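Local atomic coordinates of ornithine cyclodeaminase (PDB entry 3C2Q), a protein that catalyses the conversion of L-ornithine to L-proline with release of ammonia, using NAD(+) as cofactor. Residues A174-I178 against H204-I208; D177-L182 against V225-M231. All coordinates share one frame; numbering follows the deposited sequence.

Contact 1: A174-I178 against H204-I208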
ATOM      1  N   ALA B 174      18.286  14.231   9.917  1.00 18.94           N
ATOM      2  CA  ALA B 174      19.058  15.106  10.819  1.00 19.76           C
ATOM      3  C   ALA B 174      18.413  16.460  10.988  1.00 19.56           C
ATOM      4  O   ALA B 174      18.312  16.950  12.126  1.00 20.10           O
ATOM      5  CB  ALA B 174      20.503  15.261  10.337  1.00 19.33           C
ATOM      6  N   THR B 175      17.960  17.064   9.896  1.00 19.31           N
ATOM      7  CA  THR B 175      17.445  18.428   9.987  1.00 19.94           C
ATOM      8  C   THR B 175      16.061  18.501  10.636  1.00 19.68           C
ATOM      9  O   THR B 175      15.777  19.473  11.329  1.00 18.81           O
ATOM     10  CB  THR B 175      17.456  19.213   8.638  1.00 20.48           C
ATOM     11  OG1 THR B 175      16.591  18.557   7.679  1.00 21.40           O
ATOM     12  CG2 THR B 175      18.895  19.314   8.091  1.00 20.67           C
ATOM     13  N   HIS B 176      15.209  17.483  10.432  1.00 17.99           N
ATOM     14  CA  HIS B 176      13.937  17.441  11.186  1.00 17.82           C
ATOM     15  C   HIS B 176      14.095  17.098  12.652  1.00 16.98           C
ATOM     16  O   HIS B 176      13.339  17.622  13.479  1.00 16.78           O
ATOM     17  CB  HIS B 176      12.852  16.568  10.515  1.00 18.25           C
ATOM     18  CG  HIS B 176      12.374  17.128   9.195  1.00 17.78           C
ATOM     19  ND1 HIS B 176      11.727  18.346   9.087  1.00 18.27           N
ATOM     20  CD2 HIS B 176      12.452  16.632   7.936  1.00 17.45           C
ATOM     21  CE1 HIS B 176      11.421  18.569   7.820  1.00 19.64           C
ATOM     22  NE2 HIS B 176      11.872  17.555   7.099  1.00 17.40           N
ATOM     23  N   ASP B 177      15.045  16.217  12.970  1.00 16.72           N
ATOM     24  CA  ASP B 177      15.420  15.968  14.369  1.00 18.13           C
ATOM     25  C   ASP B 177      15.803  17.319  15.018  1.00 18.68           C
ATOM     26  O   ASP B 177      15.351  17.667  16.119  1.00 18.12           O
ATOM     27  CB  ASP B 177      16.583  14.978  14.457  1.00 17.54           C
ATOM     28  CG  ASP B 177      17.165  14.850  15.886  1.00 21.95           C
ATOM     29  OD1 ASP B 177      16.458  14.404  16.837  1.00 18.31           O
ATOM     30  OD2 ASP B 177      18.365  15.168  16.046  1.00 21.23           O
ATOM     31  N   ILE B 178      16.605  18.096  14.301  1.00 18.69           N
ATOM     32  CA  ILE B 178      17.089  19.365  14.837  1.00 19.30           C
ATOM     33  C   ILE B 178      15.983  20.410  14.908  1.00 18.69           C
ATOM     34  O   ILE B 178      15.887  21.140  15.903  1.00 20.06           O
ATOM     35  CB  ILE B 178      18.351  19.832  14.050  1.00 19.08           C
ATOM     36  CG1 ILE B 178      19.509  18.905  14.435  1.00 17.14           C
ATOM     37  CG2 ILE B 178      18.658  21.349  14.378  1.00 19.73           C
ATOM     38  CD1 ILE B 178      20.705  18.889  13.468  1.00 19.45           C
ATOM     39  N   HIS B 204      11.763  24.428   9.661  1.00 18.90           N
ATOM     40  CA  HIS B 204      12.741  23.569   9.016  1.00 18.74           C
ATOM     41  C   HIS B 204      13.938  24.353   8.424  1.00 19.34           C
ATOM     42  O   HIS B 204      15.105  24.032   8.716  1.00 19.61           O
ATOM     43  CB  HIS B 204      12.068  22.680   7.951  1.00 19.41           C
ATOM     44  CG  HIS B 204      12.987  21.652   7.416  1.00 18.55           C
ATOM     45  ND1 HIS B 204      12.999  21.274   6.091  1.00 22.07           N
ATOM     46  CD2 HIS B 204      13.965  20.937   8.029  1.00 19.94           C
ATOM     47  CE1 HIS B 204      13.938  20.361   5.911  1.00 21.26           C
ATOM     48  NE2 HIS B 204      14.541  20.137   7.070  1.00 21.23           N
ATOM     49  N   ILE B 205      13.658  25.380   7.626  1.00 20.39           N
ATOM     50  CA  ILE B 205      14.753  26.266   7.133  1.00 20.78           C
ATOM     51  C   ILE B 205      15.461  27.018   8.273  1.00 21.39           C
ATOM     52  O   ILE B 205      16.689  27.189   8.221  1.00 21.75           O
ATOM     53  CB  ILE B 205      14.294  27.224   5.983  1.00 20.99           C
ATOM     54  CG1 ILE B 205      15.471  27.938   5.296  1.00 20.54           C
ATOM     55  CG2 ILE B 205      13.213  28.210   6.432  1.00 21.88           C
ATOM     56  CD1 ILE B 205      16.542  27.018   4.703  1.00 20.43           C
ATOM     57  N   TYR B 206      14.722  27.420   9.317  1.00 22.02           N
ATOM     58  CA  TYR B 206      15.394  28.040  10.474  1.00 23.28           C
ATOM     59  C   TYR B 206      16.374  27.061  11.079  1.00 22.91           C
ATOM     60  O   TYR B 206      17.472  27.449  11.481  1.00 22.42           O
ATOM     61  CB  TYR B 206      14.437  28.499  11.564  1.00 23.57           C
ATOM     62  CG  TYR B 206      13.518  29.622  11.239  1.00 25.41           C
ATOM     63  CD1 TYR B 206      13.796  30.526  10.204  1.00 25.30           C
ATOM     64  CD2 TYR B 206      12.393  29.839  12.029  1.00 26.96           C
ATOM     65  CE1 TYR B 206      12.950  31.549   9.920  1.00 25.86           C
ATOM     66  CE2 TYR B 206      11.533  30.884  11.774  1.00 29.13           C
ATOM     67  CZ  TYR B 206      11.815  31.740  10.724  1.00 27.93           C
ATOM     68  OH  TYR B 206      10.937  32.764  10.467  1.00 27.46           O
ATOM     69  N   ALA B 207      16.005  25.772  11.145  1.00 22.15           N
ATOM     70  CA  ALA B 207      16.908  24.774  11.726  1.00 21.43           C
ATOM     71  C   ALA B 207      18.168  24.545  10.872  1.00 21.72           C
ATOM     72  O   ALA B 207      19.289  24.427  11.395  1.00 20.60           O
ATOM     73  CB  ALA B 207      16.165  23.418  12.000  1.00 22.02           C
ATOM     74  N   ILE B 208      17.985  24.494   9.556  1.00 21.33           N
ATOM     75  CA  ILE B 208      19.139  24.346   8.647  1.00 20.99           C
ATOM     76  C   ILE B 208      20.042  25.604   8.792  1.00 21.53           C
ATOM     77  O   ILE B 208      21.257  25.484   8.900  1.00 21.54           O
ATOM     78  CB  ILE B 208      18.664  24.186   7.189  1.00 21.43           C
ATOM     79  CG1 ILE B 208      17.959  22.815   7.002  1.00 20.69           C
ATOM     80  CG2 ILE B 208      19.858  24.336   6.155  1.00 20.00           C
ATOM     81  CD1 ILE B 208      17.036  22.755   5.742  1.00 20.25           C
TER
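H204 reaches from helix 203-214 to two consecutive residues of helix 171-183, T175 and H176. Its CG lies anti to the backbone N (chi1 -171°), which carries the ring across to the other helix. CB comes only to the margin of the H176 ring, 4.2 Å from H176 CE1. Further out, H204 CG, ND1, CD2 and CE1 all lie 3.5 to 3.6 Å from H176 CE1, which stands over the centre of the H204 ring. The two imidazoles form a face-to-face stack with their planes 20° apart. At the tip, H204 NE2 donates a hydrogen bond of 2.7 Å to T175 OG1, which lies in the plane of the H204 ring. T175 OG1 is also hydrogen-bonded to the backbone O of N171, an NAD(+) site by similarity. The other face of the H204 ring is met by I208 CD1 of its own helix.

Both helices belong to the Rossmann-fold region, and helix 171-183 directly follows strand 166-170 of its parallel sheet. The short segments cross at 103°, with axes 8.8 Å apart. Beyond the imidazoles the packing is apolar. T175 CG2 rests 3.8 Å from I208 CG1, and I178 CG2 lies 4.0 Å from A207 CB. H176 ND1 is also hydrogen-bonded to E179 OE1 in the same helix, and H148 meets the H176 ring edge-to-face.

Contact 2: D177-L182 against V225-M231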
ATOM      1  N   ASP B 177      15.045  16.217  12.970  1.00 16.72           N
ATOM      2  CA  ASP B 177      15.420  15.968  14.369  1.00 18.13           C
ATOM      3  C   ASP B 177      15.803  17.319  15.018  1.00 18.68           C
ATOM      4  O   ASP B 177      15.351  17.667  16.119  1.00 18.12           O
ATOM      5  CB  ASP B 177      16.583  14.978  14.457  1.00 17.54           C
ATOM      6  CG  ASP B 177      17.165  14.850  15.886  1.00 21.95           C
ATOM      7  OD1 ASP B 177      16.458  14.404  16.837  1.00 18.31           O
ATOM      8  OD2 ASP B 177      18.365  15.168  16.046  1.00 21.23           O
ATOM      9  N   ILE B 178      16.605  18.096  14.301  1.00 18.69           N
ATOM     10  CA  ILE B 178      17.089  19.365  14.837  1.00 19.30           C
ATOM     11  C   ILE B 178      15.983  20.410  14.908  1.00 18.69           C
ATOM     12  O   ILE B 178      15.887  21.140  15.903  1.00 20.06           O
ATOM     13  CB  ILE B 178      18.351  19.832  14.050  1.00 19.08           C
ATOM     14  CG1 ILE B 178      19.509  18.905  14.435  1.00 17.14           C
ATOM     15  CG2 ILE B 178      18.658  21.349  14.378  1.00 19.73           C
ATOM     16  CD1 ILE B 178      20.705  18.889  13.468  1.00 19.45           C
ATOM     17  N   GLU B 179      15.123  20.464  13.888  1.00 18.46           N
ATOM     18  CA  GLU B 179      13.885  21.243  13.951  1.00 18.56           C
ATOM     19  C   GLU B 179      13.093  20.959  15.211  1.00 18.92           C
ATOM     20  O   GLU B 179      12.562  21.901  15.850  1.00 17.14           O
ATOM     21  CB  GLU B 179      12.966  20.982  12.743  1.00 18.48           C
ATOM     22  CG  GLU B 179      11.797  21.926  12.658  1.00 18.80           C
ATOM     23  CD  GLU B 179      10.678  21.430  11.724  1.00 19.56           C
ATOM     24  OE1 GLU B 179      10.940  20.573  10.831  1.00 21.32           O
ATOM     25  OE2 GLU B 179       9.524  21.887  11.873  1.00 17.26           O
ATOM     26  N   SER B 180      12.964  19.674  15.560  1.00 19.37           N
ATOM     27  CA  SER B 180      12.135  19.351  16.711  1.00 20.25           C
ATOM     28  C   SER B 180      12.868  19.744  17.998  1.00 19.41           C
ATOM     29  O   SER B 180      12.233  20.191  18.947  1.00 19.22           O
ATOM     30  CB  SER B 180      11.656  17.875  16.718  1.00 20.78           C
ATOM     31  OG  SER B 180      12.763  17.015  16.849  1.00 27.02           O
ATOM     32  N   ALA B 181      14.192  19.619  18.015  1.00 19.62           N
ATOM     33  CA  ALA B 181      14.981  20.045  19.181  1.00 20.19           C
ATOM     34  C   ALA B 181      14.884  21.555  19.406  1.00 20.80           C
ATOM     35  O   ALA B 181      14.651  21.997  20.534  1.00 20.76           O
ATOM     36  CB  ALA B 181      16.439  19.602  19.043  1.00 19.72           C
ATOM     37  N   LEU B 182      15.015  22.342  18.342  1.00 20.75           N
ATOM     38  CA  LEU B 182      14.995  23.802  18.457  1.00 21.20           C
ATOM     39  C   LEU B 182      13.614  24.351  18.649  1.00 21.37           C
ATOM     40  O   LEU B 182      13.417  25.277  19.445  1.00 21.01           O
ATOM     41  CB  LEU B 182      15.624  24.472  17.225  1.00 21.04           C
ATOM     42  CG  LEU B 182      17.104  24.177  17.004  1.00 22.87           C
ATOM     43  CD1 LEU B 182      17.546  24.896  15.717  1.00 23.18           C
ATOM     44  CD2 LEU B 182      17.945  24.627  18.160  1.00 28.54           C
ATOM     45  N   VAL B 225      23.476  25.681  21.253  1.00 31.60           N
ATOM     46  CA  VAL B 225      22.343  25.880  20.333  1.00 30.98           C
ATOM     47  C   VAL B 225      21.456  24.606  20.279  1.00 29.75           C
ATOM     48  O   VAL B 225      20.236  24.669  20.457  1.00 30.23           O
ATOM     49  CB  VAL B 225      22.842  26.291  18.929  1.00 30.95           C
ATOM     50  CG1 VAL B 225      21.734  26.202  17.895  1.00 30.50           C
ATOM     51  CG2 VAL B 225      23.443  27.740  18.984  1.00 33.54           C
ATOM     52  N   LEU B 226      22.106  23.461  20.100  1.00 28.46           N
ATOM     53  CA  LEU B 226      21.424  22.162  20.019  1.00 26.93           C
ATOM     54  C   LEU B 226      21.604  21.417  21.322  1.00 26.63           C
ATOM     55  O   LEU B 226      22.728  21.054  21.678  1.00 27.26           O
ATOM     56  CB  LEU B 226      21.981  21.359  18.848  1.00 26.48           C
ATOM     57  CG  LEU B 226      21.311  20.015  18.541  1.00 25.70           C
ATOM     58  CD1 LEU B 226      19.822  20.263  18.233  1.00 20.65           C
ATOM     59  CD2 LEU B 226      22.031  19.316  17.391  1.00 24.97           C
ATOM     60  N   LYS B 227      20.488  21.181  22.012  1.00 26.29           N
ATOM     61  CA  LYS B 227      20.465  20.726  23.410  1.00 26.87           C
ATOM     62  C   LYS B 227      19.797  19.371  23.639  1.00 25.74           C
ATOM     63  O   LYS B 227      19.736  18.882  24.778  1.00 24.35           O
ATOM     64  CB  LYS B 227      19.690  21.752  24.260  1.00 27.25           C
ATOM     65  CG  LYS B 227      20.389  23.104  24.425  1.00 31.18           C
ATOM     66  CD  LYS B 227      19.558  24.086  25.307  1.00 30.89           C
ATOM     67  CE  LYS B 227      18.599  24.951  24.459  1.00 38.51           C
ATOM     68  NZ  LYS B 227      18.377  26.359  24.996  1.00 39.14           N
ATOM     69  N   GLU B 228      19.239  18.776  22.579  1.00 23.93           N
ATOM     70  CA  GLU B 228      18.492  17.526  22.749  1.00 23.21           C
ATOM     71  C   GLU B 228      18.291  16.879  21.376  1.00 21.67           C
ATOM     72  O   GLU B 228      18.471  17.547  20.338  1.00 20.42           O
ATOM     73  CB  GLU B 228      17.112  17.776  23.410  1.00 23.68           C
ATOM     74  CG  GLU B 228      16.149  18.515  22.488  1.00 22.11           C
ATOM     75  CD  GLU B 228      14.780  18.860  23.103  1.00 27.49           C
ATOM     76  OE1 GLU B 228      14.735  19.509  24.162  1.00 32.60           O
ATOM     77  OE2 GLU B 228      13.733  18.518  22.502  1.00 28.43           O
ATOM     78  N   GLY B 229      17.916  15.594  21.372  1.00 21.70           N
ATOM     79  CA  GLY B 229      17.519  14.921  20.127  1.00 19.89           C
ATOM     80  C   GLY B 229      18.540  13.870  19.714  1.00 21.12           C
ATOM     81  O   GLY B 229      19.527  13.577  20.421  1.00 20.47           O
ATOM     82  N   ILE B 230      18.294  13.266  18.555  1.00 19.94           N
ATOM     83  CA  ILE B 230      19.111  12.157  18.078  1.00 18.35           C
ATOM     84  C   ILE B 230      20.546  12.596  17.763  1.00 19.41           C
ATOM     85  O   ILE B 230      21.490  11.950  18.205  1.00 19.94           O
ATOM     86  CB  ILE B 230      18.470  11.513  16.815  1.00 18.34           C
ATOM     87  CG1 ILE B 230      17.102  10.898  17.141  1.00 17.05           C
ATOM     88  CG2 ILE B 230      19.435  10.463  16.221  1.00 19.29           C
ATOM     89  CD1 ILE B 230      16.127  10.845  15.869  1.00 16.96           C
HETATM   90  N   MSE B 231      20.707  13.653  16.976  1.00 19.67           N
HETATM   91  CA  MSE B 231      22.034  14.100  16.549  1.00 21.80           C
HETATM   92  C   MSE B 231      22.822  14.594  17.785  1.00 21.71           C
HETATM   93  O   MSE B 231      24.004  14.279  17.932  1.00 22.48           O
HETATM   94  CB  MSE B 231      21.927  15.229  15.509  1.00 21.37           C
HETATM   95  CG  MSE B 231      21.034  14.913  14.284  1.00 25.18           C
HETATM   96 SE   MSE B 231      21.527  13.129  13.571  1.00 41.02          SE
HETATM   97  CE  MSE B 231      23.219  13.571  12.930  1.00 22.56           C
TER
HETATM   98  O   HOH W   1      19.607  16.618  17.958  1.00 21.68           O
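The backbone N of M231, a selenomethionine here, and a water both donate to D177 OD2. M231 N meets D177 OD2 at 2.9 Å in a nearly straight bond, coming from above the carboxylate plane. The water also donates to E228 O, so it bridges the helix to the loop. The other oxygen, D177 OD1, accepts from I230 N at 2.8 Å, on its syn side though tilted from the carboxylate plane. D177 CG is anti to the backbone N (chi1 171°), and this extends the carboxylate toward the first turn of helix 230-237. G229 holds the N-cap position there. Its positive phi of 111° suits glycine, and its CA lies 3.5 Å from D177 OD1.

Further along, A181 packs on the loop. A181 CB is 3.5 Å from L226 CD1 and 3.6 Å from E228 CG, and it also touches the backbone O of E228. The L226 methyls lie beside I178 as well, where L226 CD2 is 3.9 Å from I178 CG1 and the two side chains run at about a right angle. I178 CD1 is 4.1 Å from M231 CG. I217 and V221 of helix 217-222 also pack on L226. At the outer end L182 CD2 meets V225 through its backbone O and, at 4.1 Å, its CG1.

The contact joins helix 171-183 to the loop 225-229 and to the amino end of helix 230-237, by the D177 carboxylate and by apolar packing. Two amides at a helix start, with the helix dipole behind them, would be expected to stabilise a negatively charged D177.

How the contacts relate
Contacts 1 and 2 share helix 171-183 and lie with their centres about 8 Å apart. Both include D177 and I178, but of these only I178 touches both partners. Otherwise 204-208 meets T175 and H176, and 225-231 meets D177, A181 and L182. Along the chain the shared helix comes first, then helix 203-214 of contact 1, and last the loop and helix start at 225-231. The two contacts also meet directly, with A207 CB 3.7 Å from E179 N and A174 CA 4.0 Å from M231 CG. All four segments lie in the Rossmann-fold region. The shared helix begins at N171 and A172, NAD(+) sites by similarity, so both contacts lie on the helix that starts at the probable NAD(+) site.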